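Local coordinates for NOL1/NOP2/sun family protein (Enterococcus faecium, PDB 3M4X), which probably methylates ribosomal RNA, as an RsmF-like member of the NOL1/NOP2/sun family that joins a methyltransferase domain to a PUA-like RNA-binding domain, at residues Ile179-Pro184 / Leu230-Cys235. Numbering follows the deposited sequence.
Sequences IVVDAP and LIYSTC
Val181 is gripped by the neighbouring strand on both of its peptide groups: its N donates to Ile231 O at 2.8 Å, and its O accepts from Ser233 N. Within 179-184 and 230-235 the first rung is Ile231 N to Ile179 O and the last is Ala183 N to Ser233 O at 2.9 Å; the ladder continues backward, Ile179 pairing with Gln229. The two bonds made by Ile231 are nearly straight, the two made by Ser233 bent to N-H...O angles of about 150°. The strands lie parallel, 12° apart in direction, and CA-H...O contacts such as Leu230 CA to Ile179 O reinforce the pairing.

Apolar contact is concentrated on the face carrying Ile179, Val181, Leu230 and Tyr232. Leu230 sends CD1 across to Val181 CG2, 3.7 Å away, the two side chains meeting at a slant. With CG anti to the backbone N (chi1 174°), the Tyr232 ring runs forward along the strands, and Ala183 CB approaches it obliquely, 3.6 Å from Tyr232 CE1. The Tyr232 hydroxyl is anchored to Glu241 O, and helix 205-222 covers this side through Ile216 and Gln213.

Val180, Ile231 and Ser233 face helix 95-101 instead. On the same face Asp182 is paired with Ser233, whose OG donates a weak bond to Asp182 OD1 at 3.0 Å; OD2 has a long, weak ion pair with Lys119.

Strand 295-302, running antiparallel between 228-234 and 255-258, marks the otherwise parallel core around this pair as a Rossmann-like methyltransferase sheet. The sequence Asp182-Ala183-Pro184-Cys185 matches the DAPCSG motif of RNA cytosine-C5 methyltransferases.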
loop_
_atom_site.group_PDB
_atom_site.type_symbol
_atom_site.label_atom_id
_atom_site.label_comp_id
_atom_site.label_asym_id
_atom_site.label_seq_id
_atom_site.Cartn_x
_atom_site.Cartn_y
_atom_site.Cartn_z
ATOM N N ILE A 179 12.852 1.908 -3.816
ATOM C CA ILE A 179 11.845 1.515 -4.787
ATOM C C ILE A 179 11.440 0.060 -4.612
ATOM O O ILE A 179 12.282 -0.829 -4.517
ATOM C CB ILE A 179 12.324 1.752 -6.241
ATOM C CG1 ILE A 179 12.710 3.220 -6.461
ATOM C CG2 ILE A 179 11.249 1.308 -7.239
ATOM C CD1 ILE A 179 13.197 3.521 -7.893
ATOM N N VAL A 180 10.137 -0.173 -4.583
ATOM C CA VAL A 180 9.606 -1.505 -4.467
ATOM C C VAL A 180 8.951 -1.882 -5.781
ATOM O O VAL A 180 8.035 -1.204 -6.263
ATOM C CB VAL A 180 8.570 -1.597 -3.342
ATOM C CG1 VAL A 180 7.916 -2.963 -3.332
ATOM C CG2 VAL A 180 9.220 -1.282 -2.008
ATOM N N VAL A 181 9.437 -2.975 -6.350
ATOM C CA VAL A 181 8.917 -3.526 -7.585
ATOM C C VAL A 181 8.344 -4.918 -7.313
ATOM O O VAL A 181 9.075 -5.910 -7.269
ATOM C CB VAL A 181 10.034 -3.654 -8.635
ATOM C CG1 VAL A 181 9.466 -4.174 -9.962
ATOM C CG2 VAL A 181 10.730 -2.318 -8.829
ATOM N N ASP A 182 7.038 -4.975 -7.105
ATOM C CA ASP A 182 6.331 -6.241 -6.986
ATOM C C ASP A 182 5.865 -6.562 -8.402
ATOM O O ASP A 182 4.795 -6.163 -8.827
ATOM C CB ASP A 182 5.171 -6.067 -6.007
ATOM C CG ASP A 182 4.260 -7.277 -5.930
ATOM O OD1 ASP A 182 4.741 -8.434 -5.946
ATOM O OD2 ASP A 182 3.038 -7.047 -5.838
ATOM N N ALA A 183 6.716 -7.257 -9.146
ATOM C CA ALA A 183 6.575 -7.366 -10.592
ATOM C C ALA A 183 5.463 -8.286 -11.041
ATOM O O ALA A 183 5.247 -9.340 -10.445
ATOM C CB ALA A 183 7.887 -7.814 -11.209
ATOM N N PRO A 184 4.761 -7.898 -12.113
ATOM C CA PRO A 184 3.834 -8.857 -12.718
ATOM C C PRO A 184 4.645 -10.094 -13.012
ATOM O O PRO A 184 5.787 -9.978 -13.485
ATOM C CB PRO A 184 3.425 -8.186 -14.038
ATOM C CG PRO A 184 3.780 -6.730 -13.876
ATOM C CD PRO A 184 4.956 -6.698 -12.942
ATOM N N LEU A 230 16.623 -0.983 -3.848
ATOM C CA LEU A 230 15.637 -1.606 -4.704
ATOM C C LEU A 230 15.186 -2.900 -4.069
ATOM O O LEU A 230 16.002 -3.771 -3.748
ATOM C CB LEU A 230 16.260 -1.931 -6.052
ATOM C CG LEU A 230 15.432 -2.848 -6.938
ATOM C CD1 LEU A 230 14.178 -2.128 -7.374
ATOM C CD2 LEU A 230 16.259 -3.240 -8.123
ATOM N N ILE A 231 13.882 -3.019 -3.878
ATOM C CA ILE A 231 13.301 -4.259 -3.422
ATOM C C ILE A 231 12.501 -4.873 -4.579
ATOM O O ILE A 231 11.580 -4.241 -5.109
ATOM C CB ILE A 231 12.409 -4.058 -2.179
ATOM C CG1 ILE A 231 13.246 -3.708 -0.938
ATOM C CG2 ILE A 231 11.602 -5.325 -1.898
ATOM C CD1 ILE A 231 13.639 -2.240 -0.812
ATOM N N TYR A 232 12.877 -6.089 -4.979
ATOM C CA TYR A 232 12.196 -6.816 -6.055
ATOM C C TYR A 232 11.457 -8.030 -5.523
ATOM O O TYR A 232 11.986 -8.790 -4.709
ATOM C CB TYR A 232 13.200 -7.290 -7.104
ATOM C CG TYR A 232 12.614 -8.170 -8.197
ATOM C CD1 TYR A 232 11.857 -7.620 -9.217
ATOM C CD2 TYR A 232 12.835 -9.549 -8.214
ATOM C CE1 TYR A 232 11.337 -8.401 -10.227
ATOM C CE2 TYR A 232 12.311 -10.355 -9.228
ATOM C CZ TYR A 232 11.567 -9.768 -10.239
ATOM O OH TYR A 232 11.032 -10.531 -11.267
ATOM N N SER A 233 10.239 -8.233 -6.000
ATOM C CA SER A 233 9.444 -9.342 -5.500
ATOM C C SER A 233 8.513 -9.906 -6.541
ATOM O O SER A 233 8.164 -9.252 -7.532
ATOM C CB SER A 233 8.627 -8.932 -4.288
ATOM O OG SER A 233 7.442 -8.274 -4.702
ATOM N N THR A 234 8.070 -11.122 -6.270
ATOM C CA THR A 234 7.298 -11.860 -7.228
ATOM C C THR A 234 6.431 -12.859 -6.464
ATOM O O THR A 234 6.786 -13.269 -5.362
ATOM C CB THR A 234 8.288 -12.541 -8.197
ATOM O OG1 THR A 234 8.110 -12.018 -9.522
ATOM C CG2 THR A 234 8.145 -14.033 -8.164
ATOM N N CYS A 235 5.277 -13.220 -7.015
ATOM C CA CYS A 235 4.465 -14.264 -6.397
ATOM C C CYS A 235 4.499 -15.532 -7.246
ATOM O O CYS A 235 3.483 -16.158 -7.508
ATOM C CB CYS A 235 3.028 -13.789 -6.137
ATOM S SG CYS A 235 2.110 -13.289 -7.606
#